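Local coordinates for protein cytolethal distending toxin subunit B (PDB 2F1N) that nicks DNA as the endonuclease subunit of a tripartite toxin, very probably damaging the DNA of intoxicated cells, which then arrest at G2/M and distend, at residues 139-144 and 177-182; 118-123 and 132-137; 203-208 and 223-228; 14-19 and 48-53. All blocks are in the same frame, centred on the assembly; numbering follows the deposited sequence.

Interaction 1 of 4, residues 139-144 and 177-182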
# COMPACT_ATOMS: atom_id res chain seq x y z
N GLY A 139 13.89 2.13 7.55
CA GLY A 139 14.94 3.14 7.34
C GLY A 139 14.34 4.51 7.07
O GLY A 139 13.46 4.99 7.79
N ASN A 140 14.80 5.13 5.99
CA ASN A 140 14.40 6.49 5.67
C ASN A 140 13.19 6.59 4.74
O ASN A 140 12.92 7.66 4.22
CB ASN A 140 15.60 7.12 4.97
CG ASN A 140 15.56 8.59 5.00
OD1 ASN A 140 15.58 9.20 6.09
ND2 ASN A 140 15.53 9.20 3.80
N ASP A 141 12.47 5.47 4.55
CA ASP A 141 11.37 5.40 3.60
C ASP A 141 10.11 4.88 4.30
O ASP A 141 10.21 4.04 5.18
CB ASP A 141 11.75 4.40 2.52
CG ASP A 141 13.00 4.81 1.78
OD1 ASP A 141 13.03 5.91 1.25
OD2 ASP A 141 13.98 4.07 1.66
N ALA A 142 8.96 5.42 3.91
CA ALA A 142 7.70 5.00 4.50
C ALA A 142 6.78 4.55 3.37
O ALA A 142 6.71 5.18 2.30
CB ALA A 142 7.09 6.17 5.29
N PHE A 143 5.98 3.50 3.64
CA PHE A 143 5.10 2.99 2.60
C PHE A 143 3.72 2.81 3.22
O PHE A 143 3.63 2.28 4.32
CB PHE A 143 5.61 1.62 2.17
CG PHE A 143 7.00 1.68 1.59
CD1 PHE A 143 7.18 1.95 0.23
CD2 PHE A 143 8.10 1.50 2.40
CE1 PHE A 143 8.48 2.02 -0.33
CE2 PHE A 143 9.42 1.57 1.86
CZ PHE A 143 9.57 1.82 0.51
N PHE A 144 2.68 3.32 2.52
CA PHE A 144 1.29 3.24 2.99
C PHE A 144 0.45 2.44 2.03
O PHE A 144 0.71 2.41 0.82
CB PHE A 144 0.65 4.63 3.11
CG PHE A 144 1.22 5.46 4.25
CD1 PHE A 144 2.47 6.03 4.14
CD2 PHE A 144 0.55 5.54 5.46
CE1 PHE A 144 3.03 6.81 5.22
CE2 PHE A 144 1.06 6.28 6.53
CZ PHE A 144 2.32 6.89 6.43
N ALA A 177 11.65 14.58 6.86
CA ALA A 177 12.25 14.38 5.55
C ALA A 177 12.27 12.96 5.05
O ALA A 177 13.01 12.64 4.13
CB ALA A 177 13.75 15.00 5.53
N LEU A 178 11.45 12.09 5.64
CA LEU A 178 11.35 10.72 5.13
C LEU A 178 10.78 10.72 3.71
O LEU A 178 9.95 11.58 3.32
CB LEU A 178 10.43 9.90 6.07
CG LEU A 178 10.94 9.63 7.51
CD1 LEU A 178 9.79 8.98 8.38
CD2 LEU A 178 12.22 8.72 7.54
N ASN A 179 11.26 9.80 2.88
CA ASN A 179 10.64 9.62 1.58
C ASN A 179 9.46 8.70 1.75
O ASN A 179 9.63 7.61 2.25
CB ASN A 179 11.63 9.00 0.61
CG ASN A 179 12.80 9.95 0.32
OD1 ASN A 179 12.58 11.07 -0.09
ND2 ASN A 179 14.03 9.50 0.55
N TRP A 180 8.28 9.15 1.34
CA TRP A 180 7.07 8.33 1.52
C TRP A 180 6.44 7.91 0.20
O TRP A 180 6.59 8.60 -0.84
CB TRP A 180 6.05 9.03 2.41
CG TRP A 180 5.77 10.49 2.15
CD1 TRP A 180 6.32 11.55 2.82
CD2 TRP A 180 4.84 11.06 1.21
NE1 TRP A 180 5.79 12.73 2.36
CE2 TRP A 180 4.87 12.47 1.39
CE3 TRP A 180 3.94 10.52 0.24
CZ2 TRP A 180 4.08 13.37 0.63
CZ3 TRP A 180 3.13 11.42 -0.51
CH2 TRP A 180 3.20 12.82 -0.30
N MET A 181 5.72 6.77 0.23
CA MET A 181 5.03 6.32 -0.96
C MET A 181 3.67 5.81 -0.52
O MET A 181 3.61 5.01 0.40
CB MET A 181 5.79 5.20 -1.66
CG MET A 181 5.11 4.90 -2.99
SD MET A 181 5.86 3.57 -3.95
CE MET A 181 7.53 4.17 -4.14
N ILE A 182 2.62 6.30 -1.15
CA ILE A 182 1.26 5.80 -0.88
C ILE A 182 0.85 4.89 -2.06
O ILE A 182 0.80 5.34 -3.22
CB ILE A 182 0.27 6.97 -0.77
CG1 ILE A 182 0.77 8.07 0.21
CG2 ILE A 182 -1.10 6.40 -0.32
CD1 ILE A 182 -0.02 9.39 0.17
O HOH W 1 15.59 12.01 3.47
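A142 and W180 face each other in a parallel pair of neighbouring strands, 141-144 and 179-182, inside one of the two mixed sheets of the DNase I-like sandwich. The strand axes run 13° apart, and the backbone ladder includes a bond from A142 N to N179 O (2.8 Å). On the face carrying A142 and W180, the two CB atoms stand 4.2 Å apart, but the indole then swings away to lie against F167 of helix 156-168, its NE1 bonded to S229. The same helix covers F144 and I182, which meet through F144 CB and I182 CG2. On the other face, F143 CD1 comes within 4.0 Å of M181 CB, an oblique approach to the ring, and the methionine chain runs on extended, CG anti to its backbone N (chi1 -173°), before bending at its sulfur. D141 and N179 lie alongside each other with their flat groups nearly coplanar, 26° apart, and D141 OD1 sits 3.5 Å from N179 CB. The amides of N140 and N179 are almost perpendicular, yet both ND2 atoms donate to D12, which probably balances some of the repulsion between D12 and D141. A water bridges the segments where the pairing starts, accepting from N140 ND2 at 2.8 Å and donating to A177 O.

Interaction 2 of 4, residues 118-123 and 132-137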
# COMPACT_ATOMS: atom_id res chain seq x y z
N ASP A 118 10.44 -0.85 10.89
CA ASP A 118 11.04 -0.10 12.01
C ASP A 118 10.03 0.65 12.83
O ASP A 118 10.20 0.86 14.05
CB ASP A 118 12.14 0.85 11.48
CG ASP A 118 13.26 0.07 10.79
OD1 ASP A 118 13.60 -1.04 11.26
OD2 ASP A 118 13.85 0.46 9.77
N GLU A 119 8.98 1.10 12.16
CA GLU A 119 7.93 1.90 12.81
C GLU A 119 6.64 1.62 12.04
O GLU A 119 6.66 1.33 10.84
CB GLU A 119 8.32 3.40 12.78
CG GLU A 119 7.51 4.34 13.64
CD GLU A 119 8.10 5.74 13.72
OE1 GLU A 119 8.99 6.12 12.90
OE2 GLU A 119 7.64 6.45 14.61
N VAL A 120 5.53 1.64 12.77
CA VAL A 120 4.21 1.49 12.12
C VAL A 120 3.39 2.75 12.31
O VAL A 120 3.28 3.25 13.45
CB VAL A 120 3.46 0.29 12.71
CG1 VAL A 120 2.12 0.05 11.87
CG2 VAL A 120 4.36 -0.92 12.68
N PHE A 121 2.78 3.21 11.22
CA PHE A 121 1.92 4.43 11.22
C PHE A 121 0.44 4.05 10.98
O PHE A 121 0.14 3.27 10.09
CB PHE A 121 2.32 5.42 10.14
CG PHE A 121 3.75 5.85 10.21
CD1 PHE A 121 4.28 6.37 11.38
CD2 PHE A 121 4.58 5.67 9.12
CE1 PHE A 121 5.65 6.75 11.44
CE2 PHE A 121 5.94 6.03 9.20
CZ PHE A 121 6.45 6.58 10.35
N VAL A 122 -0.45 4.62 11.78
CA VAL A 122 -1.87 4.41 11.61
C VAL A 122 -2.51 5.79 11.66
O VAL A 122 -2.51 6.45 12.72
CB VAL A 122 -2.48 3.61 12.76
CG1 VAL A 122 -3.88 3.21 12.31
CG2 VAL A 122 -1.61 2.38 13.09
N LEU A 123 -3.02 6.24 10.52
CA LEU A 123 -3.65 7.55 10.42
C LEU A 123 -5.18 7.37 10.21
O LEU A 123 -5.65 6.44 9.54
CB LEU A 123 -3.02 8.39 9.29
CG LEU A 123 -1.46 8.34 9.22
CD1 LEU A 123 -0.93 9.24 8.14
CD2 LEU A 123 -0.76 8.69 10.54
N PRO A 132 -8.90 4.05 7.06
CA PRO A 132 -7.67 4.67 7.61
C PRO A 132 -6.54 4.53 6.63
O PRO A 132 -6.68 3.91 5.57
CB PRO A 132 -7.39 3.82 8.88
CG PRO A 132 -7.89 2.44 8.51
CD PRO A 132 -9.14 2.71 7.64
N LEU A 133 -5.39 5.14 6.97
CA LEU A 133 -4.12 4.91 6.28
C LEU A 133 -3.22 4.04 7.13
O LEU A 133 -3.02 4.35 8.26
CB LEU A 133 -3.42 6.26 6.03
CG LEU A 133 -4.10 6.98 4.86
CD1 LEU A 133 -3.73 8.47 4.84
CD2 LEU A 133 -3.77 6.31 3.52
N LEU A 134 -2.69 2.95 6.58
CA LEU A 134 -1.79 2.09 7.36
C LEU A 134 -0.45 2.21 6.66
O LEU A 134 -0.40 2.05 5.46
CB LEU A 134 -2.31 0.66 7.33
CG LEU A 134 -1.36 -0.50 7.72
CD1 LEU A 134 -1.04 -0.37 9.21
CD2 LEU A 134 -2.03 -1.87 7.38
N GLY A 135 0.61 2.46 7.43
CA GLY A 135 1.93 2.61 6.81
C GLY A 135 3.03 1.95 7.65
O GLY A 135 2.85 1.75 8.86
N ILE A 136 4.16 1.64 7.00
CA ILE A 136 5.35 1.20 7.75
C ILE A 136 6.55 2.05 7.31
O ILE A 136 6.61 2.51 6.18
CB ILE A 136 5.67 -0.31 7.52
CG1 ILE A 136 5.99 -0.60 6.06
CG2 ILE A 136 4.42 -1.16 8.02
CD1 ILE A 136 6.38 -2.05 5.81
N ARG A 137 7.50 2.20 8.21
CA ARG A 137 8.77 2.85 7.88
C ARG A 137 9.86 1.78 7.91
O ARG A 137 9.90 0.97 8.85
CB ARG A 137 9.09 3.95 8.92
CG ARG A 137 10.44 4.69 8.58
CD ARG A 137 10.79 5.77 9.59
NE ARG A 137 10.92 5.24 10.96
CZ ARG A 137 12.01 4.60 11.43
NH1 ARG A 137 13.06 4.36 10.64
NH2 ARG A 137 12.03 4.14 12.69
O HOH W 2 15.31 2.70 11.18
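R137 meets both D118 and E119, which face it together in a classic beta bulge at one end of the hairpin formed by strands 119-123 and 133-137. Its CB lies 3.8 Å from F121 CE2 and also touches E119 CB. The chain leaves with CG anti to the backbone N (chi1 -179°), and CD touches both E119 OE1 and L178. A bend at chi3 (58°) then turns the guanidinium back over the bulge. NE donates to E119 OE1 at 2.9 Å in a nearly straight hydrogen bond, part of a salt bridge, that uses the anti lone pair, with carboxylate and guanidinium planes 80° apart. That oxygen is also bonded to H175. D118 CB covers one face of the guanidinium, 3.5 Å from R137 NH2. R137 NH1 is 4.1 Å from D118 OD2, which lies well off the guanidinium plane and accepts instead from G139 N; a water spans the gap, weakly on the aspartate side, and NH1 also bonds to G139 O. Beyond the bulge, F121 meets F166 and F167 of helix 156-168 edge-to-face and L133 packs on the same helix, while L134 and I136, from the reverse face of the hairpin, rest on strand 109-113.

Interaction 3 of 4, residues 203-208 and 223-228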
# COMPACT_ATOMS: atom_id res chain seq x y z
N ARG A 203 3.78 20.00 -5.51
CA ARG A 203 5.18 20.31 -5.70
C ARG A 203 6.04 19.39 -4.87
O ARG A 203 7.26 19.31 -5.08
CB ARG A 203 5.48 21.76 -5.27
CG ARG A 203 4.91 22.87 -6.20
CD ARG A 203 4.89 22.52 -7.70
NE ARG A 203 4.11 23.49 -8.49
CZ ARG A 203 3.18 23.16 -9.39
NH1 ARG A 203 2.89 21.88 -9.64
NH2 ARG A 203 2.53 24.12 -10.04
N ALA A 204 5.41 18.69 -3.93
CA ALA A 204 6.12 17.82 -3.01
C ALA A 204 5.87 16.32 -3.28
O ALA A 204 6.29 15.47 -2.49
CB ALA A 204 5.71 18.16 -1.53
N SER A 205 5.29 16.00 -4.44
CA SER A 205 5.04 14.62 -4.77
C SER A 205 4.98 14.39 -6.27
O SER A 205 4.95 15.33 -7.07
CB SER A 205 3.71 14.16 -4.13
OG SER A 205 2.65 14.93 -4.68
N GLU A 206 4.92 13.12 -6.65
CA GLU A 206 4.69 12.76 -8.05
C GLU A 206 3.78 11.54 -8.06
O GLU A 206 3.89 10.66 -7.19
CB GLU A 206 6.04 12.44 -8.75
CG GLU A 206 6.82 11.32 -8.10
CD GLU A 206 8.21 11.13 -8.69
OE1 GLU A 206 8.56 11.84 -9.65
OE2 GLU A 206 8.93 10.22 -8.18
N ILE A 207 2.90 11.49 -9.03
CA ILE A 207 2.03 10.32 -9.18
C ILE A 207 2.71 9.35 -10.12
O ILE A 207 3.17 9.76 -11.18
CB ILE A 207 0.64 10.77 -9.65
CG1 ILE A 207 -0.01 11.65 -8.55
CG2 ILE A 207 -0.23 9.56 -9.95
CD1 ILE A 207 -1.37 12.17 -8.92
N ILE A 208 2.82 8.08 -9.73
CA ILE A 208 3.44 7.05 -10.58
C ILE A 208 2.36 6.04 -10.95
O ILE A 208 1.93 5.25 -10.11
CB ILE A 208 4.65 6.39 -9.84
CG1 ILE A 208 5.59 7.47 -9.31
CG2 ILE A 208 5.46 5.42 -10.74
CD1 ILE A 208 6.39 7.02 -8.13
N TYR A 223 -2.48 2.77 -8.15
CA TYR A 223 -1.18 3.32 -8.52
C TYR A 223 -0.49 3.85 -7.28
O TYR A 223 -0.88 3.48 -6.16
CB TYR A 223 -1.37 4.38 -9.65
CG TYR A 223 -2.43 5.42 -9.39
CD1 TYR A 223 -2.12 6.61 -8.73
CD2 TYR A 223 -3.75 5.26 -9.88
CE1 TYR A 223 -3.12 7.60 -8.50
CE2 TYR A 223 -4.78 6.21 -9.63
CZ TYR A 223 -4.45 7.37 -8.97
OH TYR A 223 -5.42 8.29 -8.73
N ALA A 224 0.55 4.68 -7.45
CA ALA A 224 1.37 5.14 -6.32
C ALA A 224 1.56 6.65 -6.33
O ALA A 224 1.57 7.26 -7.40
CB ALA A 224 2.75 4.45 -6.28
N VAL A 225 1.72 7.24 -5.13
CA VAL A 225 2.11 8.66 -5.02
C VAL A 225 3.37 8.68 -4.18
O VAL A 225 3.33 8.25 -3.03
CB VAL A 225 0.99 9.53 -4.34
CG1 VAL A 225 1.44 11.01 -4.29
CG2 VAL A 225 -0.38 9.35 -5.04
N ALA A 226 4.49 9.16 -4.72
CA ALA A 226 5.75 9.26 -3.99
C ALA A 226 5.95 10.72 -3.59
O ALA A 226 5.59 11.63 -4.35
CB ALA A 226 6.95 8.81 -4.88
N GLY A 227 6.47 10.94 -2.38
CA GLY A 227 6.63 12.31 -1.96
C GLY A 227 7.64 12.50 -0.84
O GLY A 227 8.20 11.53 -0.33
N ASN A 228 7.89 13.76 -0.49
CA ASN A 228 8.74 14.11 0.62
C ASN A 228 8.29 15.48 1.12
O ASN A 228 8.17 16.44 0.33
CB ASN A 228 10.22 14.19 0.18
CG ASN A 228 11.13 14.36 1.35
OD1 ASN A 228 11.06 15.35 2.11
ND2 ASN A 228 12.01 13.37 1.55
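The antiparallel pairing of strand 205-208 with strand 223-228 forms one border of the six-stranded sheet, where I207 and Y223, I208 and A226, and S205 and G227 touch across the strands. The edge strand begins two residues after R203, the last residue of the nuclear localization signal. Five backbone bonds tie the pair, beginning with N228 N to A204 O (3.1 Å) and including E206 N to A226 O (2.8 Å). At G227 the strands draw close: its CA is 4.0 Å from the CA of S205. S205 OG turns away to bond V201 O. A226 CB is flanked on its face by two side chains of the edge strand, I208 CD1 at 3.8 Å and E206 CG at 4.1 Å. The glutamate chain runs extended past this methyl group to the backbone N of S235. On the other face, I207 CG2 touches the tyrosine ring at CD1 (3.7 Å) and CE1. Y223 CG sits between its own backbone N and carbonyl carbon (chi1 49°), which leaves CB 3.4 Å from I208 O and sends the ring beside I207, stacked on F186, with OH bonded to R188 O. Helix 190-194 covers both of these side chains. An antiparallel edge strand on a mixed sheet whose face is covered by helices fits the layered alpha/beta sandwich of the DNase I-like family.

Interaction 4 of 4, residues 14-19 and 48-53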
# COMPACT_ATOMS: atom_id res chain seq x y z
N THR A 14 14.18 3.98 -5.05
CA THR A 14 14.64 3.12 -6.15
C THR A 14 15.33 1.82 -5.76
O THR A 14 15.61 1.01 -6.63
CB THR A 14 15.50 3.92 -7.20
OG1 THR A 14 16.74 4.31 -6.61
CG2 THR A 14 14.83 5.23 -7.55
N ASP A 15 15.62 1.62 -4.48
CA ASP A 15 16.24 0.38 -4.02
C ASP A 15 15.18 -0.74 -3.90
O ASP A 15 15.52 -1.93 -3.90
CB ASP A 15 16.89 0.57 -2.64
CG ASP A 15 18.33 1.11 -2.72
OD1 ASP A 15 18.72 1.73 -3.74
OD2 ASP A 15 19.14 0.96 -1.79
N PHE A 16 13.91 -0.32 -3.79
CA PHE A 16 12.78 -1.22 -3.53
C PHE A 16 11.96 -1.55 -4.80
O PHE A 16 11.73 -0.67 -5.63
CB PHE A 16 11.80 -0.57 -2.55
CG PHE A 16 12.37 -0.31 -1.17
CD1 PHE A 16 13.19 0.78 -0.93
CD2 PHE A 16 12.04 -1.16 -0.11
CE1 PHE A 16 13.70 1.02 0.36
CE2 PHE A 16 12.54 -0.93 1.18
CZ PHE A 16 13.38 0.15 1.41
N ARG A 17 11.49 -2.80 -4.91
CA ARG A 17 10.38 -3.15 -5.82
C ARG A 17 9.16 -3.23 -4.92
O ARG A 17 9.18 -3.95 -3.93
CB ARG A 17 10.59 -4.53 -6.45
CG ARG A 17 11.66 -4.59 -7.50
CD ARG A 17 11.83 -5.99 -8.09
NE ARG A 17 10.56 -6.71 -8.32
CZ ARG A 17 9.82 -6.57 -9.41
NH1 ARG A 17 10.22 -5.75 -10.38
NH2 ARG A 17 8.68 -7.25 -9.57
N VAL A 18 8.13 -2.44 -5.24
CA VAL A 18 6.93 -2.46 -4.42
C VAL A 18 5.73 -2.70 -5.34
O VAL A 18 5.84 -2.67 -6.57
CB VAL A 18 6.75 -1.14 -3.61
CG1 VAL A 18 8.03 -0.82 -2.77
CG2 VAL A 18 6.46 0.03 -4.53
N ALA A 19 4.58 -2.97 -4.75
CA ALA A 19 3.36 -3.16 -5.57
C ALA A 19 2.12 -2.93 -4.73
O ALA A 19 2.17 -2.79 -3.51
CB ALA A 19 3.33 -4.63 -6.16
N VAL A 48 8.42 -8.87 -4.97
CA VAL A 48 8.42 -7.49 -4.46
C VAL A 48 8.79 -7.45 -2.98
O VAL A 48 8.53 -8.42 -2.27
CB VAL A 48 7.10 -6.76 -4.75
CG1 VAL A 48 6.67 -6.98 -6.23
CG2 VAL A 48 6.01 -7.21 -3.80
N ASP A 49 9.42 -6.35 -2.55
CA ASP A 49 9.82 -6.13 -1.15
C ASP A 49 8.64 -5.70 -0.28
O ASP A 49 8.55 -6.11 0.88
CB ASP A 49 10.89 -5.03 -1.13
CG ASP A 49 12.08 -5.40 -1.99
OD1 ASP A 49 12.62 -6.53 -1.78
OD2 ASP A 49 12.54 -4.67 -2.92
N ILE A 50 7.76 -4.87 -0.84
CA ILE A 50 6.62 -4.37 -0.09
C ILE A 50 5.40 -4.52 -0.98
O ILE A 50 5.43 -4.11 -2.14
CB ILE A 50 6.83 -2.91 0.34
CG1 ILE A 50 7.93 -2.88 1.42
CG2 ILE A 50 5.54 -2.35 1.00
CD1 ILE A 50 8.61 -1.61 1.58
N LEU A 51 4.35 -5.15 -0.46
CA LEU A 51 3.08 -5.19 -1.13
C LEU A 51 1.99 -4.51 -0.26
O LEU A 51 1.75 -4.89 0.89
CB LEU A 51 2.65 -6.66 -1.41
CG LEU A 51 1.26 -6.87 -2.02
CD1 LEU A 51 1.16 -6.26 -3.45
CD2 LEU A 51 0.88 -8.35 -1.98
N ALA A 52 1.29 -3.54 -0.87
CA ALA A 52 0.14 -2.91 -0.25
C ALA A 52 -1.09 -3.66 -0.74
O ALA A 52 -1.24 -3.93 -1.94
CB ALA A 52 0.04 -1.41 -0.63
N VAL A 53 -1.96 -3.98 0.19
CA VAL A 53 -3.18 -4.76 -0.13
C VAL A 53 -4.43 -4.00 0.33
O VAL A 53 -4.46 -3.42 1.46
CB VAL A 53 -3.13 -6.16 0.56
CG1 VAL A 53 -4.35 -7.07 0.08
CG2 VAL A 53 -1.79 -6.86 0.31
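V18 pairs with I50 and A19 with L51 in parallel register, tied by A19 N to I50 O (3.0 Å) and A52 N to A19 O (2.9 Å), within the beta-alpha-beta unit whose strands are joined through helix 31-42. V18 and I50 lie side by side and point the same way, V18 CG1 at 3.9 Å from I50 CB. The tip of the isoleucine, CD1, reaches back to F16 CD2, also at 3.9 Å, so these three residues form an apolar patch that turns to F143 of the other sheet. On the helix-covered face, A19 CB settles between L51 CD1 (3.8 Å) and V48 CG1; the latter methyl group also meets R17 NH2. Just before its strand begins, D49 takes over the pairing. Its backbone N donates to R17 O at 2.8 Å, and its carboxylate receives R17 N on OD2 at 2.9 Å. This second bond is nearly straight, 165° at the hydrogen, although it arrives 23° out of the carboxylate plane. OD1 is taken by N114 ND2. With an amide donor on each oxygen, D49 would be expected to remain ionised.

Along the chain, interaction 4 comes first, followed by interactions 2, 1 and 3, each closing before the next opens. Interactions 2, 1 and 3 follow one another across a single six-stranded sheet: strand 133-138 adjoins 141-147, and 179-183 adjoins 222-228, so interaction 1 forms the middle and the centres of interactions 2 and 3 lie about 17 Å apart. Interaction 4 belongs to the eight-stranded sheet, its centre about 12 Å from that of interaction 1. There V18 and I50 pack against F143 and M181, joining the two sheets face to face. Together the contacts span the core of the DNase I-like sandwich, the scaffold of the toxin's nuclease subunit.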